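Local coordinates for conserved domain protein (Bacillus anthracis, PDB 3FBQ), which is of unknown function, a largely beta-stranded bacterial protein whose sequence families belong to the E-set clan, seen in an assembly of three copies, at residues Q64-D69 with E122-P127; G74-M79 with V102-H107; D196-V201 with R245-V250. All coordinates share one frame; numbering follows the deposited sequence.

Contact 1 of 3, residues Q64-D69 with E122-P127; sequences QDLGDD and EGIEIP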
# COMPACT_ATOMS: atom_id res chain seq x y z
N GLN A 64 -17.28 13.32 5.35
CA GLN A 64 -16.11 14.12 5.71
C GLN A 64 -15.13 14.21 4.55
O GLN A 64 -14.95 13.25 3.79
CB GLN A 64 -15.41 13.52 6.94
CG GLN A 64 -14.53 12.32 6.63
CD GLN A 64 -13.09 12.53 7.05
OE1 GLN A 64 -12.82 13.22 8.04
NE2 GLN A 64 -12.16 11.94 6.31
N ASP A 65 -14.49 15.37 4.41
CA ASP A 65 -13.94 15.79 3.13
C ASP A 65 -12.81 14.87 2.68
O ASP A 65 -11.89 14.59 3.45
CB ASP A 65 -13.43 17.23 3.21
CG ASP A 65 -14.42 18.23 2.63
OD1 ASP A 65 -15.59 18.23 3.07
OD2 ASP A 65 -14.03 19.01 1.74
N LEU A 66 -12.89 14.40 1.44
CA LEU A 66 -11.75 13.76 0.79
C LEU A 66 -10.79 14.79 0.22
O LEU A 66 -9.63 14.49 -0.05
CB LEU A 66 -12.23 12.82 -0.32
CG LEU A 66 -12.84 11.49 0.14
CD1 LEU A 66 -11.91 10.78 1.11
CD2 LEU A 66 -14.21 11.70 0.75
N GLY A 67 -11.28 16.01 0.05
CA GLY A 67 -10.51 17.05 -0.60
C GLY A 67 -10.42 16.79 -2.08
O GLY A 67 -11.35 16.24 -2.66
N ASP A 68 -9.28 17.15 -2.67
CA ASP A 68 -9.12 17.35 -4.10
C ASP A 68 -8.52 16.16 -4.82
O ASP A 68 -8.81 15.92 -6.00
CB ASP A 68 -8.27 18.61 -4.35
CG ASP A 68 -9.12 19.86 -4.53
OD1 ASP A 68 -9.91 19.94 -5.53
OD2 ASP A 68 -9.04 20.75 -3.67
N ASP A 69 -7.66 15.42 -4.14
CA ASP A 69 -7.03 14.30 -4.80
C ASP A 69 -6.82 13.14 -3.83
O ASP A 69 -5.68 12.84 -3.44
CB ASP A 69 -5.68 14.71 -5.43
CG ASP A 69 -5.81 15.10 -6.88
OD1 ASP A 69 -6.45 14.32 -7.63
OD2 ASP A 69 -5.26 16.16 -7.29
N GLU A 122 -6.85 -0.59 1.31
CA GLU A 122 -6.42 -0.58 2.70
C GLU A 122 -6.41 0.82 3.30
O GLU A 122 -6.00 0.98 4.41
CB GLU A 122 -5.06 -1.21 2.89
CG GLU A 122 -4.57 -2.06 1.75
CD GLU A 122 -3.03 -2.23 1.82
OE1 GLU A 122 -2.65 -3.41 2.03
OE2 GLU A 122 -2.24 -1.18 1.71
N GLY A 123 -6.91 1.81 2.58
CA GLY A 123 -6.76 3.16 3.06
C GLY A 123 -7.11 4.18 2.02
O GLY A 123 -7.07 3.92 0.82
N ILE A 124 -7.49 5.34 2.51
CA ILE A 124 -7.74 6.52 1.70
C ILE A 124 -6.89 7.58 2.29
O ILE A 124 -7.11 7.99 3.44
CB ILE A 124 -9.18 7.00 1.86
CG1 ILE A 124 -10.13 5.82 1.66
CG2 ILE A 124 -9.47 8.04 0.83
CD1 ILE A 124 -10.03 5.18 0.26
N GLU A 125 -5.90 8.01 1.55
CA GLU A 125 -5.13 9.15 2.03
C GLU A 125 -5.90 10.33 1.56
O GLU A 125 -6.54 10.28 0.52
CB GLU A 125 -3.82 9.24 1.33
CG GLU A 125 -2.73 8.48 1.89
CD GLU A 125 -1.45 9.20 1.58
OE1 GLU A 125 -0.87 8.90 0.53
OE2 GLU A 125 -1.07 10.14 2.31
N ILE A 126 -5.82 11.40 2.35
CA ILE A 126 -6.43 12.68 2.06
C ILE A 126 -5.23 13.59 2.18
O ILE A 126 -4.90 14.14 3.27
CB ILE A 126 -7.46 13.08 3.11
CG1 ILE A 126 -8.60 12.05 3.17
CG2 ILE A 126 -7.94 14.46 2.80
CD1 ILE A 126 -9.09 11.72 4.57
N PRO A 127 -4.54 13.74 1.06
CA PRO A 127 -3.36 14.56 1.17
C PRO A 127 -3.76 15.99 1.60
O PRO A 127 -3.03 16.58 2.40
CB PRO A 127 -2.77 14.48 -0.22
CG PRO A 127 -3.27 13.17 -0.77
CD PRO A 127 -4.68 13.12 -0.26

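Contact 2 of 3, residues G74-M79 with V102-H107; sequences GGLDIM and VTTTHH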
# COMPACT_ATOMS: atom_id res chain seq x y z
N GLY A 74 -4.08 0.38 -1.90
CA GLY A 74 -4.49 -1.00 -2.12
C GLY A 74 -4.35 -1.34 -3.59
O GLY A 74 -3.54 -0.79 -4.25
N GLY A 75 -5.12 -2.26 -4.15
CA GLY A 75 -4.85 -2.66 -5.52
C GLY A 75 -5.91 -3.53 -6.09
O GLY A 75 -6.56 -4.27 -5.39
N LEU A 76 -6.09 -3.44 -7.39
CA LEU A 76 -6.97 -4.31 -8.07
C LEU A 76 -6.00 -5.39 -8.54
O LEU A 76 -4.95 -5.06 -9.09
CB LEU A 76 -7.62 -3.59 -9.24
CG LEU A 76 -8.66 -4.37 -10.03
CD1 LEU A 76 -9.80 -4.84 -9.12
CD2 LEU A 76 -9.22 -3.61 -11.30
N ASP A 77 -6.32 -6.67 -8.31
CA ASP A 77 -5.41 -7.75 -8.65
C ASP A 77 -6.12 -8.87 -9.34
O ASP A 77 -7.15 -9.36 -8.89
CB ASP A 77 -4.82 -8.30 -7.38
CG ASP A 77 -3.86 -7.32 -6.72
OD1 ASP A 77 -2.92 -6.85 -7.42
OD2 ASP A 77 -4.03 -7.02 -5.51
N ILE A 78 -5.56 -9.28 -10.46
CA ILE A 78 -6.08 -10.42 -11.16
C ILE A 78 -5.35 -11.70 -10.70
O ILE A 78 -4.12 -11.80 -10.73
CB ILE A 78 -5.88 -10.18 -12.65
CG1 ILE A 78 -6.71 -9.01 -13.05
CG2 ILE A 78 -6.21 -11.43 -13.48
CD1 ILE A 78 -6.48 -8.52 -14.47
N MET A 79 -6.11 -12.67 -10.25
CA MET A 79 -5.59 -14.00 -9.98
C MET A 79 -5.01 -14.58 -11.25
O MET A 79 -5.63 -14.45 -12.34
CB MET A 79 -6.74 -14.83 -9.47
CG MET A 79 -7.40 -14.26 -8.13
SD MET A 79 -6.28 -13.44 -6.84
CE MET A 79 -6.46 -11.69 -7.25
N VAL A 102 -10.87 2.02 -12.22
CA VAL A 102 -9.58 1.30 -12.27
C VAL A 102 -9.53 0.20 -13.38
O VAL A 102 -10.53 -0.52 -13.64
CB VAL A 102 -8.95 0.90 -10.89
CG1 VAL A 102 -9.85 1.12 -9.63
CG2 VAL A 102 -8.43 -0.45 -10.96
N THR A 103 -8.36 0.10 -13.99
CA THR A 103 -8.13 -0.66 -15.19
C THR A 103 -7.00 -1.63 -14.92
O THR A 103 -5.96 -1.18 -14.52
CB THR A 103 -7.59 0.37 -16.19
OG1 THR A 103 -8.69 0.95 -16.85
CG2 THR A 103 -6.60 -0.17 -17.21
N THR A 104 -7.14 -2.92 -15.15
CA THR A 104 -5.95 -3.79 -15.08
C THR A 104 -5.77 -4.67 -16.35
O THR A 104 -6.73 -5.23 -16.86
CB THR A 104 -5.97 -4.62 -13.81
OG1 THR A 104 -6.27 -3.74 -12.73
CG2 THR A 104 -4.63 -5.28 -13.55
N THR A 105 -4.54 -4.77 -16.84
CA THR A 105 -4.24 -5.56 -18.01
C THR A 105 -3.32 -6.71 -17.61
O THR A 105 -2.22 -6.47 -17.10
CB THR A 105 -3.61 -4.66 -19.10
OG1 THR A 105 -4.56 -3.64 -19.37
CG2 THR A 105 -3.42 -5.39 -20.37
N HIS A 106 -3.75 -7.94 -17.85
CA HIS A 106 -2.89 -9.05 -17.55
C HIS A 106 -1.97 -9.35 -18.79
O HIS A 106 -2.25 -8.85 -19.88
CB HIS A 106 -3.75 -10.22 -17.14
CG HIS A 106 -4.31 -10.96 -18.31
ND1 HIS A 106 -5.57 -10.74 -18.80
CD2 HIS A 106 -3.77 -11.92 -19.10
CE1 HIS A 106 -5.80 -11.53 -19.83
NE2 HIS A 106 -4.72 -12.27 -20.03
N HIS A 107 -0.85 -10.07 -18.61
CA HIS A 107 0.07 -10.43 -19.73
C HIS A 107 0.25 -11.94 -19.82
O HIS A 107 1.31 -12.48 -20.12
CB HIS A 107 1.41 -9.71 -19.63
CG HIS A 107 1.26 -8.25 -19.42
ND1 HIS A 107 1.89 -7.57 -18.39
CD2 HIS A 107 0.49 -7.34 -20.06
CE1 HIS A 107 1.55 -6.29 -18.45
NE2 HIS A 107 0.68 -6.14 -19.43

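Contact 3 of 3, residues D196-V201 with R245-V250; sequences DVELTV and RVHLRV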
# COMPACT_ATOMS: atom_id res chain seq x y z
N ASP A 196 10.33 5.41 -27.43
CA ASP A 196 8.96 5.16 -27.07
C ASP A 196 8.10 5.21 -28.33
O ASP A 196 7.97 6.27 -28.95
CB ASP A 196 8.53 6.22 -26.07
CG ASP A 196 7.08 6.13 -25.75
OD1 ASP A 196 6.43 7.20 -25.72
OD2 ASP A 196 6.57 5.00 -25.57
N VAL A 197 7.50 4.08 -28.68
CA VAL A 197 6.78 3.94 -29.97
C VAL A 197 5.26 3.97 -29.84
O VAL A 197 4.64 3.02 -29.39
CB VAL A 197 7.13 2.64 -30.73
CG1 VAL A 197 6.68 2.76 -32.10
CG2 VAL A 197 8.59 2.40 -30.74
N GLU A 198 4.68 5.08 -30.28
CA GLU A 198 3.26 5.35 -30.23
C GLU A 198 2.69 5.03 -31.58
O GLU A 198 3.36 5.26 -32.56
CB GLU A 198 3.05 6.84 -30.05
CG GLU A 198 2.02 7.17 -28.99
CD GLU A 198 2.62 6.98 -27.60
OE1 GLU A 198 1.84 6.58 -26.70
OE2 GLU A 198 3.86 7.21 -27.43
N LEU A 199 1.46 4.54 -31.63
CA LEU A 199 0.74 4.35 -32.88
C LEU A 199 -0.49 5.20 -32.92
O LEU A 199 -1.19 5.43 -31.93
CB LEU A 199 0.28 2.92 -33.03
CG LEU A 199 1.14 1.72 -32.66
CD1 LEU A 199 0.20 0.53 -32.71
CD2 LEU A 199 2.35 1.53 -33.57
N THR A 200 -0.79 5.64 -34.13
CA THR A 200 -1.93 6.49 -34.40
C THR A 200 -2.67 5.68 -35.42
O THR A 200 -2.03 5.03 -36.28
CB THR A 200 -1.44 7.86 -34.97
OG1 THR A 200 -1.84 8.90 -34.06
CG2 THR A 200 -1.88 8.13 -36.42
N VAL A 201 -3.99 5.67 -35.33
CA VAL A 201 -4.78 4.74 -36.12
C VAL A 201 -5.82 5.39 -37.01
O VAL A 201 -6.60 6.22 -36.56
CB VAL A 201 -5.39 3.60 -35.23
CG1 VAL A 201 -6.11 2.62 -36.05
CG2 VAL A 201 -4.28 2.85 -34.48
N ARG A 245 4.64 6.66 -34.34
CA ARG A 245 5.36 7.86 -33.90
C ARG A 245 6.45 7.43 -32.94
O ARG A 245 6.19 6.63 -32.03
CB ARG A 245 4.39 8.82 -33.20
CG ARG A 245 3.63 9.70 -34.17
CD ARG A 245 2.14 9.89 -33.77
NE ARG A 245 1.27 10.16 -34.94
CZ ARG A 245 1.65 10.76 -36.09
NH1 ARG A 245 2.90 11.21 -36.27
NH2 ARG A 245 0.76 10.93 -37.08
N VAL A 246 7.69 7.88 -33.13
CA VAL A 246 8.76 7.39 -32.25
C VAL A 246 9.38 8.58 -31.53
O VAL A 246 9.84 9.49 -32.19
CB VAL A 246 9.85 6.65 -33.04
CG1 VAL A 246 11.05 6.37 -32.17
CG2 VAL A 246 9.34 5.37 -33.56
N HIS A 247 9.38 8.58 -30.20
CA HIS A 247 9.87 9.73 -29.42
C HIS A 247 11.16 9.39 -28.68
O HIS A 247 11.15 8.67 -27.67
CB HIS A 247 8.83 10.31 -28.43
CG HIS A 247 7.42 10.09 -28.85
ND1 HIS A 247 6.89 10.61 -30.01
CD2 HIS A 247 6.42 9.36 -28.28
CE1 HIS A 247 5.63 10.24 -30.13
NE2 HIS A 247 5.31 9.47 -29.09
N LEU A 248 12.25 9.94 -29.20
CA LEU A 248 13.60 9.67 -28.73
C LEU A 248 14.10 10.77 -27.82
O LEU A 248 13.86 11.95 -28.07
CB LEU A 248 14.52 9.59 -29.92
CG LEU A 248 13.88 8.68 -30.94
CD1 LEU A 248 14.21 9.20 -32.33
CD2 LEU A 248 14.35 7.27 -30.66
N ARG A 249 14.79 10.36 -26.77
CA ARG A 249 15.22 11.29 -25.75
C ARG A 249 16.59 10.89 -25.20
O ARG A 249 17.04 9.76 -25.40
CB ARG A 249 14.16 11.32 -24.66
CG ARG A 249 13.29 12.59 -24.65
CD ARG A 249 12.04 12.59 -25.58
NE ARG A 249 11.00 13.50 -25.07
CZ ARG A 249 9.84 13.81 -25.67
NH1 ARG A 249 9.52 13.29 -26.87
NH2 ARG A 249 9.00 14.65 -25.07
N VAL A 250 17.28 11.82 -24.53
CA VAL A 250 18.44 11.44 -23.71
C VAL A 250 18.30 11.96 -22.27
O VAL A 250 18.37 11.20 -21.30
CB VAL A 250 19.81 11.86 -24.36
CG1 VAL A 250 20.50 12.94 -23.54
CG2 VAL A 250 20.74 10.64 -24.53

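Contact 1 of 3, residues Q64-D69 with E122-P127
Ile-126 overlaps the backbone and side chains of the loop 64-69 with both of its branches. Its CG2 methyl lies against the carbonyl of Leu-66, with Ile-126 CG2 3.3 Å from Leu-66 O, while the other branch runs toward Gln-64. The split follows from chi1 of -61°, which sets CG1 beside the backbone N and CG2 beside the carbonyl carbon. At the far end Ile-126 CD1 meets the amide of Gln-64, 3.5 Å from NE2. Gln-64 OE1 has a weak hydrogen bond with Lys-131. Leu-66 enters from the loop nearly at a right angle to Ile-126 and reaches farther with CD1, which touches Ile-124 CG2 at 3.7 Å. The loop carries the chain from strand 53-62 of a five-stranded sheet to strand 71-78 of a three-stranded one, as between the two layers of a beta sandwich, and it closes over the end of strand 114-126. Beyond Ile-126 the ring of Pro-127 rests on the carbonyl of Asp-69, with Pro-127 CD 3.3 Å from Asp-69 O, and Lys-130 of the second subunit packs on both residues.

Contact 2 of 3, residues G74-M79 with V102-H107
This is a face-to-face contact between two beta sheets, made by side chains alone: no hydrogen bond joins 74-79 to 102-107. The axes of strands 75-78 and 102-106 come within 7.8 Å and run in roughly the same direction, crossing at -30°. Thr-104 sits at the middle and presents a different branch to each neighbour. Its hydroxyl faces Leu-76, with Thr-104 OG1 3.3 Å from Leu-76 CD2, whereas its methyl meets Ile-78, CG2 to Ile-78 CD1 being 3.8 Å. Leu-76 points its CB at 102-107 and, with CG anti to the backbone N (chi1 -176°), brings CD2 between Val-102 and Thr-104; the same methyl reaches Val-102 CG2 at 3.3 Å, the two side chains meeting at a slant. Ile-78 and Thr-104 lie alongside each other and point opposite ways. Such facing of two layers is what defines a beta sandwich, here with strand 71-78 at the margin, within this chain, of the three-stranded sheet and strand 97-106 one place in from the margin, again within this chain, of the five-stranded one, in keeping with the E-set clan. Phe-117 and Trp-119 from strand 114-126 and Leu-54 from strand 53-62 extend the apolar layer around Leu-76. His-106 contributes mainly its CB, 4.2 Å from Ile-78 CD1. With chi1 at 81° its ring swings clear of Ile-78, and NE2 is hydrogen-bonded to the backbone O of Asn-110. Asp-77, between the two inward residues, points its CB away from 102-107; its OD1 makes a weak hydrogen bond to His-136 NE2 of the second subunit, which also packs on Thr-104.

Contact 3 of 3, residues D196-V201 with R245-V250
His-247 stands with its ring edge toward two carboxylates, those of Asp-196 and Glu-198, on one face of an antiparallel strand pair inside the large sheet of the DUF5643 region. The two acids meet the ring differently. The Glu-198 carboxylate is nearly coplanar with it, 19° between planes, and His-247 NE2 makes a weak hydrogen bond to Glu-198 OE2 at 3.2 Å. The Asp-196 carboxylate is turned 60° from the ring, and its OD1 lies at the edge, 3.3 Å from His-247 CD2. The acidic surroundings may favour a protonated imidazole. Beneath these groups Glu-198 and Arg-245 form a hydrogen-bonded pair: Glu-198 N donates to Arg-245 O at 2.8 Å, with Arg-245 N returning a bond to Glu-198 O. Next to them Val-197 and Val-246 form a non-hydrogen-bonded pair whose side chains lie side by side on the other face, Val-197 CG1 being 4.0 Å from Val-246 CG2. One step on, His-247 N donates to Asp-196 O at 3.0 Å, while the reverse bond is weak. On the valine face Val-197 also touches Gln-182 and Leu-199 packs on Leu-178 and Tyr-180, so strand 175-184, which is not adjacent in strand order, is brought against strand 196-203. Strand 281-289 flanks the pair beyond 239-247, where Val-282 meets Val-246. Back on the histidine face, Arg-245 bends at chi2 (140°) and passes slantwise across Thr-200. The threonine hydroxyl lies in the guanidinium plane, at its edge, and takes a weak hydrogen bond from NE, 3.5 Å from Arg-245 NE to Thr-200 OG1.

How the contacts relate
Contacts 1 and 2 belong to the same two-layered part of the chain, with centres 22 Å apart, and contact 2 is nested within the stretch of sequence that contact 1 closes. They meet where Glu-122 CG packs on Gly-74 CA at 4.0 Å, strands 114-126 and 71-78 being neighbours in one sheet, and both touch the second subunit. Contact 3 follows later in the sequence, in a separate sheet on the opposite side of the chain's centre. Its centre is 35 Å from that of contact 1 and 26 Å from that of contact 2, and its nearest atoms are about 22 Å and 14 Å from theirs.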